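Local coordinates for protein AlyGC (Glaciecola chathamensis, PDB 5GKD) that cleaves alginate as a lyase of polysaccharide lyase family 6, probably by beta-elimination, with calcium bound in its N-terminal beta-helix, at residues Ser656-Met670 / Ala679-Trp693. Residues are numbered along the deposited sequence; the frame is centred on the assembly and turned at random.
Sequences SAASLILHGTQVNKM and APIIFELTVGEPKTW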
loop_
_atom_site.group_PDB
_atom_site.type_symbol
_atom_site.label_atom_id
_atom_site.label_comp_id
_atom_site.label_asym_id
_atom_site.label_seq_id
_atom_site.Cartn_x
_atom_site.Cartn_y
_atom_site.Cartn_z
ATOM N N SER A 656 1.156 19.782 -8.364
ATOM C CA SER A 656 2.121 19.914 -9.453
ATOM C C SER A 656 1.977 21.230 -10.202
ATOM O O SER A 656 2.934 21.661 -10.854
ATOM C CB SER A 656 1.971 18.760 -10.447
ATOM O OG SER A 656 0.788 18.894 -11.241
ATOM N N ALA A 657 0.801 21.862 -10.130
ATOM C CA ALA A 657 0.455 23.005 -10.976
ATOM C C ALA A 657 0.830 22.742 -12.432
ATOM O O ALA A 657 1.317 23.622 -13.141
ATOM C CB ALA A 657 1.110 24.289 -10.465
ATOM N N ALA A 658 0.607 21.509 -12.881
ATOM C CA ALA A 658 0.909 21.113 -14.245
ATOM C C ALA A 658 -0.286 20.389 -14.842
ATOM O O ALA A 658 -1.094 19.794 -14.123
ATOM C CB ALA A 658 2.146 20.204 -14.306
ATOM N N SER A 659 -0.401 20.456 -16.170
ATOM C CA SER A 659 -1.336 19.590 -16.869
ATOM C C SER A 659 -0.736 18.225 -17.119
ATOM O O SER A 659 -1.467 17.283 -17.433
ATOM C CB SER A 659 -1.744 20.205 -18.205
ATOM O OG SER A 659 -0.608 20.368 -19.037
ATOM N N LEU A 660 0.581 18.121 -16.992
ATOM C CA LEU A 660 1.330 16.903 -17.269
ATOM C C LEU A 660 2.665 17.055 -16.564
ATOM O O LEU A 660 3.387 18.020 -16.833
ATOM C CB LEU A 660 1.514 16.749 -18.770
ATOM C CG LEU A 660 2.068 15.481 -19.387
ATOM C CD1 LEU A 660 1.103 14.333 -19.174
ATOM C CD2 LEU A 660 2.260 15.712 -20.872
ATOM N N ILE A 661 2.999 16.164 -15.637
ATOM C CA ILE A 661 4.295 16.269 -14.979
ATOM C C ILE A 661 5.011 14.932 -15.087
ATOM O O ILE A 661 4.507 13.898 -14.629
ATOM C CB ILE A 661 4.210 16.760 -13.523
ATOM C CG1 ILE A 661 5.622 16.857 -12.947
ATOM C CG2 ILE A 661 3.324 15.885 -12.669
ATOM C CD1 ILE A 661 5.716 17.628 -11.688
ATOM N N LEU A 662 6.183 14.959 -15.705
ATOM C CA LEU A 662 6.906 13.766 -16.114
ATOM C C LEU A 662 8.289 13.805 -15.475
ATOM O O LEU A 662 9.140 14.615 -15.863
ATOM C CB LEU A 662 6.979 13.692 -17.634
ATOM C CG LEU A 662 5.618 13.807 -18.332
ATOM C CD1 LEU A 662 5.748 13.661 -19.843
ATOM C CD2 LEU A 662 4.690 12.753 -17.819
ATOM N N HIS A 663 8.509 12.923 -14.501
ATOM C CA HIS A 663 9.757 12.844 -13.753
ATOM C C HIS A 663 10.410 11.492 -14.026
ATOM O O HIS A 663 9.843 10.441 -13.708
ATOM C CB HIS A 663 9.500 13.065 -12.258
ATOM C CG HIS A 663 10.725 12.990 -11.406
ATOM N ND1 HIS A 663 11.083 14.000 -10.538
ATOM C CD2 HIS A 663 11.659 12.018 -11.258
ATOM C CE1 HIS A 663 12.190 13.657 -9.901
ATOM N NE2 HIS A 663 12.564 12.461 -10.321
ATOM N N GLY A 664 11.613 11.524 -14.598
ATOM C CA GLY A 664 12.335 10.313 -14.901
ATOM C C GLY A 664 11.780 9.489 -16.041
ATOM O O GLY A 664 12.150 8.322 -16.160
ATOM N N THR A 665 10.900 10.043 -16.876
ATOM C CA THR A 665 10.472 9.333 -18.073
ATOM C C THR A 665 11.555 9.402 -19.145
ATOM O O THR A 665 12.151 10.453 -19.385
ATOM C CB THR A 665 9.171 9.904 -18.611
ATOM O OG1 THR A 665 9.327 11.305 -18.838
ATOM C CG2 THR A 665 8.078 9.699 -17.602
ATOM N N GLN A 666 11.798 8.270 -19.783
ATOM C CA GLN A 666 12.958 8.068 -20.639
ATOM C C GLN A 666 12.681 8.379 -22.103
ATOM O O GLN A 666 13.610 8.719 -22.840
ATOM C CB GLN A 666 13.439 6.629 -20.489
ATOM C CG GLN A 666 13.605 6.237 -19.008
ATOM C CD GLN A 666 14.665 5.188 -18.798
ATOM O OE1 GLN A 666 15.768 5.288 -19.340
ATOM N NE2 GLN A 666 14.337 4.164 -18.019
ATOM N N VAL A 667 11.432 8.271 -22.542
ATOM C CA VAL A 667 11.035 8.634 -23.894
ATOM C C VAL A 667 9.773 9.484 -23.799
ATOM O O VAL A 667 8.742 9.021 -23.289
ATOM C CB VAL A 667 10.795 7.402 -24.776
ATOM C CG1 VAL A 667 10.208 7.830 -26.120
ATOM C CG2 VAL A 667 12.097 6.613 -24.968
ATOM N N ASN A 668 9.845 10.714 -24.298
ATOM C CA ASN A 668 8.726 11.646 -24.232
ATOM C C ASN A 668 8.468 12.207 -25.619
ATOM O O ASN A 668 9.374 12.782 -26.231
ATOM C CB ASN A 668 9.012 12.779 -23.254
ATOM C CG ASN A 668 9.392 12.278 -21.885
ATOM O OD1 ASN A 668 8.543 11.817 -21.141
ATOM N ND2 ASN A 668 10.668 12.376 -21.542
ATOM N N LYS A 669 7.241 12.052 -26.109
ATOM C CA LYS A 669 6.860 12.543 -27.433
ATOM C C LYS A 669 5.486 13.198 -27.339
ATOM O O LYS A 669 4.483 12.506 -27.147
ATOM C CB LYS A 669 6.863 11.404 -28.454
ATOM C CG LYS A 669 6.396 11.791 -29.860
ATOM C CD LYS A 669 6.563 10.618 -30.849
ATOM C CE LYS A 669 5.624 10.749 -32.053
ATOM N NZ LYS A 669 5.014 9.423 -32.454
ATOM N N MET A 670 5.435 14.523 -27.473
ATOM C CA MET A 670 4.178 15.269 -27.485
ATOM C C MET A 670 4.068 16.040 -28.792
ATOM O O MET A 670 4.856 16.957 -29.044
ATOM C CB MET A 670 4.079 16.229 -26.299
ATOM C CG MET A 670 3.447 15.661 -25.021
ATOM S SD MET A 670 4.468 14.452 -24.170
ATOM C CE MET A 670 6.021 15.251 -24.214
ATOM N N ALA A 679 -2.723 24.399 -17.407
ATOM C CA ALA A 679 -1.447 24.421 -16.734
ATOM C C ALA A 679 -0.374 23.860 -17.668
ATOM O O ALA A 679 -0.677 23.106 -18.592
ATOM C CB ALA A 679 -1.537 23.620 -15.433
ATOM N N PRO A 680 0.885 24.224 -17.454
ATOM C CA PRO A 680 1.943 23.840 -18.400
ATOM C C PRO A 680 2.303 22.358 -18.319
ATOM O O PRO A 680 1.922 21.628 -17.402
ATOM C CB PRO A 680 3.115 24.710 -17.957
ATOM C CG PRO A 680 2.883 24.908 -16.497
ATOM C CD PRO A 680 1.406 25.079 -16.371
ATOM N N ILE A 681 3.041 21.919 -19.333
ATOM C CA ILE A 681 3.761 20.653 -19.303
ATOM C C ILE A 681 5.047 20.853 -18.509
ATOM O O ILE A 681 5.729 21.866 -18.678
ATOM C CB ILE A 681 4.074 20.189 -20.736
ATOM C CG1 ILE A 681 2.795 19.915 -21.515
ATOM C CG2 ILE A 681 4.992 18.975 -20.732
ATOM C CD1 ILE A 681 3.063 19.752 -23.004
ATOM N N ILE A 682 5.395 19.907 -17.638
ATOM C CA ILE A 682 6.604 20.051 -16.830
ATOM C C ILE A 682 7.423 18.776 -16.918
ATOM O O ILE A 682 6.938 17.695 -16.562
ATOM C CB ILE A 682 6.309 20.384 -15.359
ATOM C CG1 ILE A 682 5.530 21.695 -15.237
ATOM C CG2 ILE A 682 7.624 20.501 -14.588
ATOM C CD1 ILE A 682 5.337 22.165 -13.811
ATOM N N PHE A 683 8.663 18.908 -17.377
ATOM C CA PHE A 683 9.619 17.817 -17.412
ATOM C C PHE A 683 10.583 17.955 -16.247
ATOM O O PHE A 683 11.082 19.051 -15.968
ATOM C CB PHE A 683 10.394 17.794 -18.734
ATOM C CG PHE A 683 9.535 17.510 -19.920
ATOM C CD1 PHE A 683 9.155 16.221 -20.215
ATOM C CD2 PHE A 683 9.091 18.535 -20.730
ATOM C CE1 PHE A 683 8.342 15.958 -21.302
ATOM C CE2 PHE A 683 8.282 18.281 -21.814
ATOM C CZ PHE A 683 7.907 16.992 -22.099
ATOM N N GLU A 684 10.814 16.848 -15.558
ATOM C CA GLU A 684 11.858 16.723 -14.555
ATOM C C GLU A 684 12.744 15.560 -15.022
ATOM O O GLU A 684 12.536 14.397 -14.668
ATOM C CB GLU A 684 11.232 16.531 -13.143
ATOM C CG GLU A 684 10.376 17.732 -12.696
ATOM C CD GLU A 684 9.840 17.635 -11.272
ATOM O OE1 GLU A 684 9.752 16.511 -10.739
ATOM O OE2 GLU A 684 9.499 18.690 -10.679
ATOM N N LEU A 685 13.694 15.865 -15.870
ATOM C CA LEU A 685 14.587 14.893 -16.442
ATOM C C LEU A 685 15.642 14.389 -15.480
ATOM O O LEU A 685 16.233 15.158 -14.803
ATOM C CB LEU A 685 15.229 15.473 -17.687
ATOM C CG LEU A 685 14.258 15.914 -18.747
ATOM C CD1 LEU A 685 14.915 16.794 -19.764
ATOM C CD2 LEU A 685 13.511 14.760 -19.386
ATOM N N THR A 686 15.844 13.079 -15.429
ATOM C CA THR A 686 16.826 12.458 -14.555
ATOM C C THR A 686 18.000 11.875 -15.338
ATOM O O THR A 686 18.276 12.291 -16.405
ATOM C CB THR A 686 16.205 11.330 -13.715
ATOM O OG1 THR A 686 15.774 10.291 -14.567
ATOM C CG2 THR A 686 15.042 11.822 -12.912
ATOM N N VAL A 687 18.666 10.887 -14.793
ATOM C CA VAL A 687 19.764 10.240 -15.441
ATOM C C VAL A 687 19.348 9.405 -16.652
ATOM O O VAL A 687 18.201 9.221 -16.915
ATOM C CB VAL A 687 20.505 9.323 -14.455
ATOM C CG1 VAL A 687 20.986 10.105 -13.278
ATOM C CG2 VAL A 687 19.590 8.238 -13.950
ATOM N N GLY A 688 20.333 8.911 -17.366
ATOM C CA GLY A 688 20.168 8.069 -18.520
ATOM C C GLY A 688 19.874 8.654 -19.873
ATOM O O GLY A 688 19.337 7.993 -20.684
ATOM N N GLU A 689 20.228 9.913 -20.072
ATOM C CA GLU A 689 20.093 10.633 -21.332
ATOM C C GLU A 689 18.694 10.439 -21.961
ATOM O O GLU A 689 18.581 9.919 -23.058
ATOM C CB GLU A 689 21.190 10.224 -22.310
ATOM C CG GLU A 689 22.611 10.452 -21.755
ATOM C CD GLU A 689 23.724 9.957 -22.673
ATOM O OE1 GLU A 689 23.850 8.734 -22.886
ATOM O OE2 GLU A 689 24.498 10.784 -23.171
ATOM N N PRO A 690 17.638 10.843 -21.259
ATOM C CA PRO A 690 16.295 10.679 -21.821
ATOM C C PRO A 690 16.113 11.508 -23.076
ATOM O O PRO A 690 16.780 12.520 -23.286
ATOM C CB PRO A 690 15.376 11.170 -20.704
ATOM C CG PRO A 690 16.199 12.139 -19.959
ATOM C CD PRO A 690 17.614 11.613 -20.013
ATOM N N LYS A 691 15.166 11.072 -23.907
ATOM C CA LYS A 691 14.876 11.672 -25.201
ATOM C C LYS A 691 13.482 12.285 -25.163
ATOM O O LYS A 691 12.499 11.581 -24.906
ATOM C CB LYS A 691 14.982 10.622 -26.308
ATOM C CG LYS A 691 16.310 9.877 -26.325
ATOM C CD LYS A 691 16.301 8.709 -27.310
ATOM C CE LYS A 691 17.724 8.318 -27.707
ATOM N NZ LYS A 691 18.609 8.012 -26.540
ATOM N N THR A 692 13.401 13.588 -25.438
ATOM C CA THR A 692 12.159 14.348 -25.381
ATOM C C THR A 692 11.956 15.124 -26.679
ATOM O O THR A 692 12.874 15.808 -27.141
ATOM C CB THR A 692 12.183 15.324 -24.199
ATOM O OG1 THR A 692 12.340 14.594 -22.984
ATOM C CG2 THR A 692 10.904 16.130 -24.137
ATOM N N TRP A 693 10.749 15.027 -27.251
ATOM C CA TRP A 693 10.363 15.755 -28.463
ATOM C C TRP A 693 8.979 16.359 -28.256
ATOM O O TRP A 693 7.998 15.627 -28.134
ATOM C CB TRP A 693 10.341 14.855 -29.695
ATOM C CG TRP A 693 11.670 14.552 -30.198
ATOM C CD1 TRP A 693 12.487 15.374 -30.926
ATOM C CD2 TRP A 693 12.381 13.330 -30.015
ATOM N NE1 TRP A 693 13.670 14.734 -31.202
ATOM C CE2 TRP A 693 13.629 13.475 -30.657
ATOM C CE3 TRP A 693 12.084 12.122 -29.376
ATOM C CZ2 TRP A 693 14.579 12.457 -30.673
ATOM C CZ3 TRP A 693 13.025 11.111 -29.398
ATOM C CH2 TRP A 693 14.257 11.286 -30.038
HETATM O O HOH W 1 14.082 11.716 -17.205
HETATM O O HOH W 2 16.671 8.141 -19.664
#
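L662 and F683 meet in the interior of a right-handed parallel beta-helix, the fold of the pectate-lyase-like clan, on neighbouring coils. Strand 660-663 pairs in parallel with 681-685, and 667-670 with 691-693, so like positions stack coil on coil. The two side chains project alongside one another, CD1 of L662 3.8 Å from CE1 of F683. M670 reaches the ring from across the interior; bends at chi2 and chi3 bring its CE to the ring edge, in plane, 3.3 Å from CZ of F683. T692 sets its methyl CG2 over one ring face. Leucine, methionine and phenylalanine suit this buried interior, where they fill space with no polar side-chain group to satisfy.

N668 and F683 run antiparallel alongside one another, the amide plane turned 63° from the ring. The CG of N668 is anti to the carbonyl carbon (chi1 -54°), which lets ND2 donate to T692 OG1 at 3.1 Å and also to T665 O. With an alanine here the amide is gone, which is likely to leave T692 OG1 and the T665 carbonyl without this donor and the turn at T665 less firmly tied.

On the other side of strand 660-663, the H663 ring and E684 carboxylate planes stand 73° apart. ND1 of H663 gives a 2.8 Å hydrogen bond to OE1 of E684, nearly in the ring plane but on the anti side of the carboxylate. T686 places CG2 3.6 Å from NE2 of H663, and Y625 of the preceding coil stacks on the ring. R708 of the next coil forms a salt bridge with E684 OE2, so histidine and arginine share one carboxylate, which would probably favour its charged form. Apolar stacking and a buried asparagine thus join the coils inside, and a histidine-glutamate bond, extended to R708, links them on the outer face.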